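Xylosidase (Xanthomonas axonopodis pv. citri, PDB 6XN2) probably hydrolyses beta-xylosidic bonds in xylan-derived xylo-oligosaccharides as a family 43 glycoside hydrolase, and binds xylose units and a calcium ion. Local coordinates at residues P208-P217 and P245-F255; A123-Y132 and R221-L229. All blocks are in the same frame, centred on the assembly; numbering follows the deposited sequence.

Contact 1 of 2, residues P208-P217 and P245-F255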
loop_
_atom_site.group_PDB
_atom_site.type_symbol
_atom_site.label_atom_id
_atom_site.label_comp_id
_atom_site.label_asym_id
_atom_site.label_seq_id
_atom_site.Cartn_x
_atom_site.Cartn_y
_atom_site.Cartn_z
ATOM N N PRO A 208 7.881 9.534 17.409
ATOM C CA PRO A 208 8.277 9.134 18.743
ATOM C C PRO A 208 9.602 8.375 18.757
ATOM O O PRO A 208 9.968 7.802 17.777
ATOM C CB PRO A 208 7.147 8.230 19.178
ATOM C CG PRO A 208 6.476 7.823 17.949
ATOM C CD PRO A 208 6.636 8.901 16.986
ATOM N N VAL A 209 10.284 8.370 19.884
ATOM C CA VAL A 209 11.558 7.692 20.000
ATOM C C VAL A 209 11.666 6.815 21.209
ATOM O O VAL A 209 10.894 6.921 22.110
ATOM C CB VAL A 209 12.731 8.696 20.089
ATOM C CG1 VAL A 209 12.840 9.510 18.832
ATOM C CG2 VAL A 209 12.573 9.604 21.275
ATOM N N GLY A 210 12.630 5.908 21.173
ATOM C CA GLY A 210 12.925 5.073 22.321
ATOM C C GLY A 210 11.782 4.175 22.730
ATOM O O GLY A 210 11.245 3.442 21.899
ATOM N N ASP A 211 11.414 4.239 24.002
ATOM C CA ASP A 211 10.368 3.435 24.595
ATOM C C ASP A 211 8.958 3.884 24.350
ATOM O O ASP A 211 8.057 3.240 24.730
ATOM C CB ASP A 211 10.592 3.213 26.082
ATOM C CG ASP A 211 10.488 4.461 26.894
ATOM O OD1 ASP A 211 10.803 5.501 26.412
ATOM O OD2 ASP A 211 10.101 4.366 28.036
ATOM N N ALA A 212 8.802 5.029 23.751
ATOM C CA ALA A 212 7.474 5.518 23.392
ATOM C C ALA A 212 6.896 4.618 22.313
ATOM O O ALA A 212 7.626 4.163 21.435
ATOM C CB ALA A 212 7.535 6.955 22.913
ATOM N N PRO A 213 5.611 4.360 22.374
ATOM C CA PRO A 213 5.047 3.495 21.366
ATOM C C PRO A 213 5.217 4.039 19.989
ATOM O O PRO A 213 5.001 5.173 19.779
ATOM C CB PRO A 213 3.565 3.503 21.703
ATOM C CG PRO A 213 3.518 3.775 23.131
ATOM C CD PRO A 213 4.662 4.660 23.440
ATOM N N ALA A 214 5.507 3.197 19.035
ATOM C CA ALA A 214 5.598 3.666 17.686
ATOM C C ALA A 214 4.225 4.042 17.171
ATOM O O ALA A 214 3.235 3.501 17.557
ATOM C CB ALA A 214 6.192 2.613 16.793
ATOM N N LEU A 215 4.201 4.937 16.226
ATOM C CA LEU A 215 2.941 5.306 15.604
ATOM C C LEU A 215 2.437 4.140 14.768
ATOM O O LEU A 215 3.233 3.378 14.211
ATOM C CB LEU A 215 3.112 6.555 14.737
ATOM C CG LEU A 215 3.553 7.814 15.479
ATOM C CD1 LEU A 215 3.864 8.911 14.502
ATOM C CD2 LEU A 215 2.471 8.252 16.448
ATOM N N GLY A 216 1.115 4.003 14.702
ATOM C CA GLY A 216 0.481 3.000 13.871
ATOM C C GLY A 216 -0.290 3.659 12.747
ATOM O O GLY A 216 -0.459 4.880 12.731
ATOM N N PRO A 217 -0.771 2.854 11.792
ATOM C CA PRO A 217 -1.608 3.423 10.732
ATOM C C PRO A 217 -2.937 3.915 11.301
ATOM O O PRO A 217 -3.263 3.610 12.447
ATOM C CB PRO A 217 -1.806 2.248 9.769
ATOM C CG PRO A 217 -1.679 1.027 10.645
ATOM C CD PRO A 217 -0.655 1.386 11.698
ATOM N N PRO A 245 2.537 -2.812 22.947
ATOM C CA PRO A 245 2.664 -2.071 21.699
ATOM C C PRO A 245 4.089 -1.956 21.218
ATOM O O PRO A 245 4.983 -1.778 21.999
ATOM C CB PRO A 245 2.137 -0.706 22.073
ATOM C CG PRO A 245 1.133 -0.997 23.104
ATOM C CD PRO A 245 1.735 -2.070 23.919
ATOM N N LEU A 246 4.291 -1.993 19.922
ATOM C CA LEU A 246 5.624 -1.898 19.405
ATOM C C LEU A 246 6.268 -0.580 19.758
ATOM O O LEU A 246 5.654 0.425 19.742
ATOM C CB LEU A 246 5.659 -2.152 17.921
ATOM C CG LEU A 246 5.227 -3.536 17.453
ATOM C CD1 LEU A 246 5.314 -3.724 15.963
ATOM C CD2 LEU A 246 5.990 -4.633 18.135
ATOM N N ARG A 247 7.544 -0.620 20.069
ATOM C CA ARG A 247 8.284 0.546 20.456
ATOM C C ARG A 247 8.813 1.314 19.287
ATOM O O ARG A 247 9.093 0.773 18.279
ATOM C CB ARG A 247 9.474 0.160 21.314
ATOM C CG ARG A 247 9.155 -0.307 22.699
ATOM C CD ARG A 247 10.316 -1.088 23.273
ATOM N NE ARG A 247 11.508 -0.300 23.416
ATOM C CZ ARG A 247 11.996 0.109 24.569
ATOM N NH1 ARG A 247 11.379 -0.191 25.669
ATOM N NH2 ARG A 247 13.082 0.818 24.611
ATOM N N ALA A 248 8.979 2.598 19.482
ATOM C CA ALA A 248 9.481 3.458 18.464
ATOM C C ALA A 248 10.854 3.096 18.028
ATOM O O ALA A 248 11.194 3.309 16.931
ATOM C CB ALA A 248 9.488 4.857 18.933
ATOM N N ASP A 249 11.623 2.531 18.928
ATOM C CA ASP A 249 12.965 2.118 18.611
ATOM C C ASP A 249 13.086 0.708 18.036
ATOM O O ASP A 249 14.155 0.228 17.863
ATOM C CB ASP A 249 13.917 2.333 19.780
ATOM C CG ASP A 249 13.529 1.590 20.994
ATOM O OD1 ASP A 249 12.697 0.702 20.932
ATOM O OD2 ASP A 249 14.084 1.898 22.031
ATOM N N ASP A 250 11.962 0.080 17.744
ATOM C CA ASP A 250 11.908 -1.233 17.169
ATOM C C ASP A 250 11.661 -1.117 15.687
ATOM O O ASP A 250 10.647 -1.471 15.225
ATOM C CB ASP A 250 10.819 -2.055 17.824
ATOM C CG ASP A 250 10.837 -3.480 17.412
ATOM O OD1 ASP A 250 11.671 -3.844 16.634
ATOM O OD2 ASP A 250 10.011 -4.238 17.849
ATOM N N HIS A 251 12.658 -0.691 14.932
ATOM C CA HIS A 251 12.525 -0.524 13.493
ATOM C C HIS A 251 12.401 -1.810 12.666
ATOM O O HIS A 251 12.044 -1.758 11.546
ATOM C CB HIS A 251 13.627 0.347 12.920
ATOM C CG HIS A 251 13.665 1.724 13.478
ATOM N ND1 HIS A 251 14.317 2.752 12.866
ATOM C CD2 HIS A 251 13.122 2.243 14.592
ATOM C CE1 HIS A 251 14.185 3.845 13.580
ATOM N NE2 HIS A 251 13.467 3.559 14.635
ATOM N N ALA A 252 12.706 -2.944 13.257
ATOM C CA ALA A 252 12.561 -4.222 12.642
ATOM C C ALA A 252 11.101 -4.574 12.484
ATOM O O ALA A 252 10.755 -5.215 11.562
ATOM C CB ALA A 252 13.230 -5.249 13.487
ATOM N N ARG A 253 10.251 -4.115 13.386
ATOM C CA ARG A 253 8.840 -4.433 13.336
ATOM C C ARG A 253 7.815 -3.293 13.281
ATOM O O ARG A 253 6.748 -3.489 12.812
ATOM C CB ARG A 253 8.498 -5.327 14.518
ATOM C CG ARG A 253 9.405 -6.514 14.701
ATOM C CD ARG A 253 8.964 -7.403 15.823
ATOM N NE ARG A 253 9.238 -6.804 17.097
ATOM C CZ ARG A 253 8.951 -7.356 18.249
ATOM N NH1 ARG A 253 8.389 -8.528 18.288
ATOM N NH2 ARG A 253 9.230 -6.731 19.351
ATOM N N ARG A 254 8.162 -2.122 13.792
ATOM C CA ARG A 254 7.176 -1.020 13.865
ATOM C C ARG A 254 6.758 -0.535 12.476
ATOM O O ARG A 254 7.550 -0.557 11.574
ATOM C CB ARG A 254 7.664 0.126 14.748
ATOM C CG ARG A 254 8.831 0.909 14.183
ATOM C CD ARG A 254 8.437 2.014 13.269
ATOM N NE ARG A 254 9.596 2.710 12.768
ATOM C CZ ARG A 254 10.300 2.311 11.733
ATOM N NH1 ARG A 254 9.968 1.210 11.100
ATOM N NH2 ARG A 254 11.333 3.004 11.328
ATOM N N PHE A 255 5.519 -0.080 12.381
ATOM C CA PHE A 255 4.937 0.436 11.162
ATOM C C PHE A 255 5.645 1.639 10.569
ATOM O O PHE A 255 5.982 2.523 11.259
ATOM C CB PHE A 255 3.468 0.755 11.419
ATOM C CG PHE A 255 2.804 1.488 10.305
ATOM C CD1 PHE A 255 2.305 0.821 9.238
ATOM C CD2 PHE A 255 2.711 2.841 10.330
ATOM C CE1 PHE A 255 1.709 1.474 8.212
ATOM C CE2 PHE A 255 2.116 3.511 9.301
ATOM C CZ PHE A 255 1.618 2.820 8.235
HETATM O O HOH W 1 3.032 0.927 18.998
HETATM O O HOH W 2 3.953 0.413 14.877
HETATM O O HOH W 3 5.472 4.440 13.063
#

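Contact 2 of 2, residues A123-Y132 and R221-L229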
loop_
_atom_site.group_PDB
_atom_site.type_symbol
_atom_site.label_atom_id
_atom_site.label_comp_id
_atom_site.label_asym_id
_atom_site.label_seq_id
_atom_site.Cartn_x
_atom_site.Cartn_y
_atom_site.Cartn_z
ATOM N N ALA A 123 -11.862 0.746 -4.537
ATOM C CA ALA A 123 -12.965 0.035 -3.913
ATOM C C ALA A 123 -14.191 0.104 -4.809
ATOM O O ALA A 123 -14.292 0.980 -5.671
ATOM C CB ALA A 123 -13.281 0.617 -2.536
ATOM N N GLN A 124 -15.123 -0.821 -4.608
ATOM C CA GLN A 124 -16.383 -0.789 -5.335
ATOM C C GLN A 124 -17.566 -0.824 -4.384
ATOM O O GLN A 124 -17.532 -1.484 -3.345
ATOM C CB GLN A 124 -16.479 -1.954 -6.321
ATOM C CG GLN A 124 -15.509 -1.872 -7.493
ATOM C CD GLN A 124 -15.857 -2.846 -8.599
ATOM O OE1 GLN A 124 -16.254 -3.983 -8.340
ATOM N NE2 GLN A 124 -15.724 -2.404 -9.843
ATOM N N ARG A 125 -18.613 -0.129 -4.784
ATOM C CA ARG A 125 -19.869 -0.088 -4.088
ATOM C C ARG A 125 -20.896 0.536 -4.996
ATOM O O ARG A 125 -20.607 1.417 -5.719
ATOM C CB ARG A 125 -19.829 0.668 -2.772
ATOM C CG ARG A 125 -20.819 0.165 -1.741
ATOM C CD ARG A 125 -20.859 1.058 -0.532
ATOM N NE ARG A 125 -21.548 0.488 0.596
ATOM C CZ ARG A 125 -22.851 0.597 0.812
ATOM N NH1 ARG A 125 -23.384 0.060 1.881
ATOM N NH2 ARG A 125 -23.627 1.240 -0.035
ATOM N N ASN A 126 -22.092 0.003 -4.942
ATOM C CA ASN A 126 -23.225 0.488 -5.703
ATOM C C ASN A 126 -22.963 0.634 -7.179
ATOM O O ASN A 126 -23.448 1.520 -7.778
ATOM C CB ASN A 126 -23.725 1.803 -5.117
ATOM C CG ASN A 126 -24.013 1.721 -3.645
ATOM O OD1 ASN A 126 -23.302 2.255 -2.831
ATOM N ND2 ASN A 126 -25.082 1.067 -3.315
ATOM N N GLY A 127 -22.185 -0.264 -7.755
ATOM C CA GLY A 127 -21.872 -0.218 -9.175
ATOM C C GLY A 127 -20.817 0.807 -9.551
ATOM O O GLY A 127 -20.437 0.925 -10.718
ATOM N N LYS A 128 -20.342 1.547 -8.556
ATOM C CA LYS A 128 -19.314 2.555 -8.766
ATOM C C LYS A 128 -17.966 1.991 -8.363
ATOM O O LYS A 128 -17.894 1.086 -7.542
ATOM C CB LYS A 128 -19.606 3.815 -7.950
ATOM C CG LYS A 128 -20.998 4.409 -8.188
ATOM C CD LYS A 128 -21.068 5.110 -9.524
ATOM C CE LYS A 128 -22.489 5.563 -9.820
ATOM N NZ LYS A 128 -22.573 6.358 -11.091
ATOM N N THR A 129 -16.904 2.548 -8.893
ATOM C CA THR A 129 -15.556 2.214 -8.502
ATOM C C THR A 129 -14.943 3.503 -8.000
ATOM O O THR A 129 -15.077 4.517 -8.602
ATOM C CB THR A 129 -14.697 1.659 -9.645
ATOM O OG1 THR A 129 -15.323 0.536 -10.215
ATOM C CG2 THR A 129 -13.340 1.249 -9.148
ATOM N N TYR A 130 -14.289 3.435 -6.866
ATOM C CA TYR A 130 -13.673 4.587 -6.280
ATOM C C TYR A 130 -12.175 4.449 -6.257
ATOM O O TYR A 130 -11.705 3.464 -5.875
ATOM C CB TYR A 130 -14.196 4.803 -4.870
ATOM C CG TYR A 130 -15.683 4.962 -4.813
ATOM C CD1 TYR A 130 -16.494 3.887 -4.718
ATOM C CD2 TYR A 130 -16.259 6.177 -4.875
ATOM C CE1 TYR A 130 -17.857 4.021 -4.682
ATOM C CE2 TYR A 130 -17.619 6.321 -4.841
ATOM C CZ TYR A 130 -18.406 5.238 -4.746
ATOM O OH TYR A 130 -19.733 5.359 -4.714
ATOM N N LEU A 131 -11.455 5.470 -6.686
ATOM C CA LEU A 131 -10.012 5.470 -6.670
ATOM C C LEU A 131 -9.526 6.363 -5.556
ATOM O O LEU A 131 -9.731 7.509 -5.597
ATOM C CB LEU A 131 -9.438 5.909 -8.012
ATOM C CG LEU A 131 -7.927 5.877 -8.210
ATOM C CD1 LEU A 131 -7.389 4.500 -8.008
ATOM C CD2 LEU A 131 -7.539 6.339 -9.578
ATOM N N TYR A 132 -8.930 5.783 -4.536
ATOM C CA TYR A 132 -8.400 6.535 -3.402
ATOM C C TYR A 132 -6.923 6.812 -3.618
ATOM O O TYR A 132 -6.175 5.907 -3.966
ATOM C CB TYR A 132 -8.607 5.765 -2.095
ATOM C CG TYR A 132 -10.052 5.494 -1.809
ATOM C CD1 TYR A 132 -10.706 4.423 -2.407
ATOM C CD2 TYR A 132 -10.774 6.322 -0.956
ATOM C CE1 TYR A 132 -12.044 4.182 -2.159
ATOM C CE2 TYR A 132 -12.112 6.090 -0.702
ATOM C CZ TYR A 132 -12.740 5.020 -1.304
ATOM O OH TYR A 132 -14.067 4.785 -1.052
ATOM N N ARG A 221 -13.904 3.683 9.330
ATOM C CA ARG A 221 -14.941 3.103 8.511
ATOM C C ARG A 221 -15.414 4.159 7.531
ATOM O O ARG A 221 -15.529 5.304 7.839
ATOM C CB ARG A 221 -16.124 2.587 9.343
ATOM C CG ARG A 221 -17.165 1.865 8.524
ATOM C CD ARG A 221 -18.315 1.321 9.309
ATOM N NE ARG A 221 -19.186 2.346 9.839
ATOM C CZ ARG A 221 -20.167 2.930 9.157
ATOM N NH1 ARG A 221 -20.394 2.621 7.890
ATOM N NH2 ARG A 221 -20.905 3.854 9.740
ATOM N N LEU A 222 -15.675 3.734 6.323
ATOM C CA LEU A 222 -16.140 4.618 5.330
ATOM C C LEU A 222 -17.651 4.729 5.346
ATOM O O LEU A 222 -18.336 3.813 5.622
ATOM C CB LEU A 222 -15.708 4.120 3.953
ATOM C CG LEU A 222 -14.249 4.305 3.579
ATOM C CD1 LEU A 222 -13.909 3.565 2.321
ATOM C CD2 LEU A 222 -13.889 5.748 3.432
ATOM N N HIS A 223 -18.109 5.897 4.964
ATOM C CA HIS A 223 -19.555 6.128 4.823
ATOM C C HIS A 223 -20.022 5.313 3.619
ATOM O O HIS A 223 -19.288 5.114 2.673
ATOM C CB HIS A 223 -19.802 7.626 4.658
ATOM C CG HIS A 223 -21.224 8.057 4.747
ATOM N ND1 HIS A 223 -22.081 7.993 3.687
ATOM C CD2 HIS A 223 -21.932 8.585 5.757
ATOM C CE1 HIS A 223 -23.257 8.433 4.046
ATOM N NE2 HIS A 223 -23.188 8.814 5.293
ATOM N N GLU A 224 -21.307 5.007 3.578
ATOM C CA GLU A 224 -21.908 4.311 2.464
ATOM C C GLU A 224 -21.724 5.019 1.131
ATOM O O GLU A 224 -21.691 4.419 0.117
ATOM C CB GLU A 224 -23.390 4.042 2.729
ATOM C CG GLU A 224 -24.222 5.302 2.775
ATOM C CD GLU A 224 -25.644 5.095 3.270
ATOM O OE1 GLU A 224 -26.240 4.047 2.987
ATOM O OE2 GLU A 224 -26.169 5.997 3.923
ATOM N N ARG A 225 -21.620 6.347 1.103
ATOM C CA ARG A 225 -21.356 7.134 -0.122
ATOM C C ARG A 225 -19.892 7.021 -0.585
ATOM O O ARG A 225 -19.623 7.551 -1.617
ATOM C CB ARG A 225 -21.745 8.588 0.107
ATOM C CG ARG A 225 -20.735 9.361 0.926
ATOM C CD ARG A 225 -21.284 10.709 1.312
ATOM N NE ARG A 225 -21.728 11.474 0.174
ATOM C CZ ARG A 225 -21.828 12.781 0.145
ATOM N NH1 ARG A 225 -21.472 13.491 1.191
ATOM N NH2 ARG A 225 -22.263 13.381 -0.934
ATOM N N MET A 226 -19.004 6.446 0.230
ATOM C CA MET A 226 -17.631 6.114 -0.066
ATOM C C MET A 226 -16.648 7.210 -0.217
ATOM O O MET A 226 -15.486 6.969 -0.216
ATOM C CB MET A 226 -17.530 5.170 -1.260
ATOM C CG MET A 226 -18.289 3.891 -1.097
ATOM S SD MET A 226 -17.459 2.800 0.026
ATOM C CE MET A 226 -16.220 2.172 -1.084
ATOM N N ILE A 227 -17.118 8.421 -0.332
ATOM C CA ILE A 227 -16.181 9.524 -0.539
ATOM C C ILE A 227 -15.958 10.319 0.756
ATOM O O ILE A 227 -15.203 11.294 0.775
ATOM C CB ILE A 227 -16.667 10.464 -1.653
ATOM C CG1 ILE A 227 -17.974 11.142 -1.242
ATOM C CG2 ILE A 227 -16.844 9.699 -2.959
ATOM C CD1 ILE A 227 -18.479 12.109 -2.270
ATOM N N ASP A 228 -16.549 9.833 1.830
ATOM C CA ASP A 228 -16.371 10.463 3.152
ATOM C C ASP A 228 -16.162 9.381 4.198
ATOM O O ASP A 228 -16.639 8.309 4.015
ATOM C CB ASP A 228 -17.605 11.254 3.567
ATOM C CG ASP A 228 -17.854 12.473 2.722
ATOM O OD1 ASP A 228 -16.939 13.204 2.482
ATOM O OD2 ASP A 228 -18.972 12.673 2.352
ATOM N N LEU A 229 -15.464 9.706 5.270
ATOM C CA LEU A 229 -15.329 8.784 6.352
ATOM C C LEU A 229 -16.620 8.787 7.128
ATOM O O LEU A 229 -17.297 9.752 7.167
ATOM C CB LEU A 229 -14.228 9.207 7.305
ATOM C CG LEU A 229 -12.894 9.583 6.731
ATOM C CD1 LEU A 229 -11.956 9.843 7.870
ATOM C CD2 LEU A 229 -12.396 8.464 5.882
HETATM O O HOH W 4 -21.364 3.858 -3.176
#

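Contact 1 of 2, residues P208-P217 and P245-F255
Three backbone hydrogen bonds join Gly210, Ala212 and Ala214 to Asp249, Ala248 and Leu246, so the two loops run antiparallel here with a single beta bridge, Pro213 to Arg247. Ala214 N reaches Leu246 O over 2.9 Å in a nearly straight bond (170° at the hydrogen), and Ala248 N reaches Ala212 O at 2.8 Å. The third, Asp249 N to Gly210 O at 3.1 Å, links two tight turns, the type II' turn Val209-Ala212 and the type I turn Arg247-Asp250. Three waters carry the pairing further: one donates to both Ala214 O and Leu246 O, and two bond to Leu215 O, one also accepting from Phe255 N, the other donating to Phe255 O. At the exposed outer end, Arg247 grips the Asp249 carboxylate side-on, with NE on OD1 (2.9 Å) and NH2 on OD2, each oxygen using its syn lone pair. A bend at chi3 (63°) turns the guanidinium back to this partner, and Asp211 CB lies over one of its faces, 3.5 Å from NH1. Deeper in, Ala248 CB fits between the carbonyl oxygens of Pro208 and Ala212, while Ala214 CB meets Arg254 CB at 3.5 Å. At the buried end the Pro217 ring lies over a face of Phe255 in a CH-pi contact, CD 3.8 Å from the ring centroid. The guanidinium of Arg254 is turned to Asp276, in a salt bridge, and to Thr274 O. The contact thus pairs two irregular connections at the outside of the family's five-bladed beta-propeller. They lead into strands 218-221 and 257-264, the latter starting with Glu257 of the xylose pocket, and both lean on strand 234-239: Pro217 pairs with Val236 and Leu246 with Ile238 through their backbones.

Contact 2 of 2, residues A123-Y132 and R221-L229
Bends at chi2 (-74°) and chi3 (-79°) carry the end of Met226 back, bringing CE to Ala123 CB and to the hydroxyl of Tyr132. Tyr130 has CG anti to its own carbonyl carbon (chi1 -58°), presenting a flat face to the loop. Met226 CB sits over the centre of that face, 3.5 Å from the centroid, in a CH-pi contact, while SD lies obliquely farther out at 5.3 Å from the same centroid, a Met-aromatic contact. Ile227 CG2 approaches Tyr130 CE2 at 3.9 Å. Tyr132, from the same strand, places its OH 2.7 Å from Met226 O, donating a hydrogen bond close to the plane of its own ring; Leu222 CD1 packs against this hydroxyl end. Met226 N bonds to His223 O in the type I turn His223-Met226, so its backbone is fixed at N as well as at O. Farther out Arg125 reaches across in an extended chain: CD lies 3.5 Å from Glu224 O, and Glu224 CB covers one guanidinium face. In the guanidinium plane, NH2 bonds to Asn126 OD1 at 3.0 Å. A water bridges Asn126 OD1 and Tyr130 OH, with a weak bond to Glu224 O. The hairpin 121-136 of one blade is thereby joined to the loop of the next in the family's five-bladed beta-propeller. Its chemistry is graded: around the buried sulfur-and-aromatic centre the carbonyl of Met226 is satisfied by the Tyr132 hydroxyl, whereas the Arg125 and Asn126 end forms a hydrated polar margin where the Arg125 and Glu224 charges do not touch.

From the N terminus, the chain first passes the hairpin 123-132, then 208-217, 221-229 and finally 245-255. Contact 2 closes a loop when 221-229 returns to the hairpin across 88 intervening residues; contact 1 closes a shorter one of 27 residues when 245-255 meets 208-217. The two loops cross rather than nest, since 221-229 lies between the two halves of contact 1 while its partner 123-132 precedes both. Strand 218-221 begins directly after 208-217 and runs into 221-229, so it connects the two sites, whose centres are 31 Å apart. Contact 2 ties the hairpin 121-136 to the loop beyond 218-221, whereas contact 1 joins the approaches to strands 218-221 and 257-264.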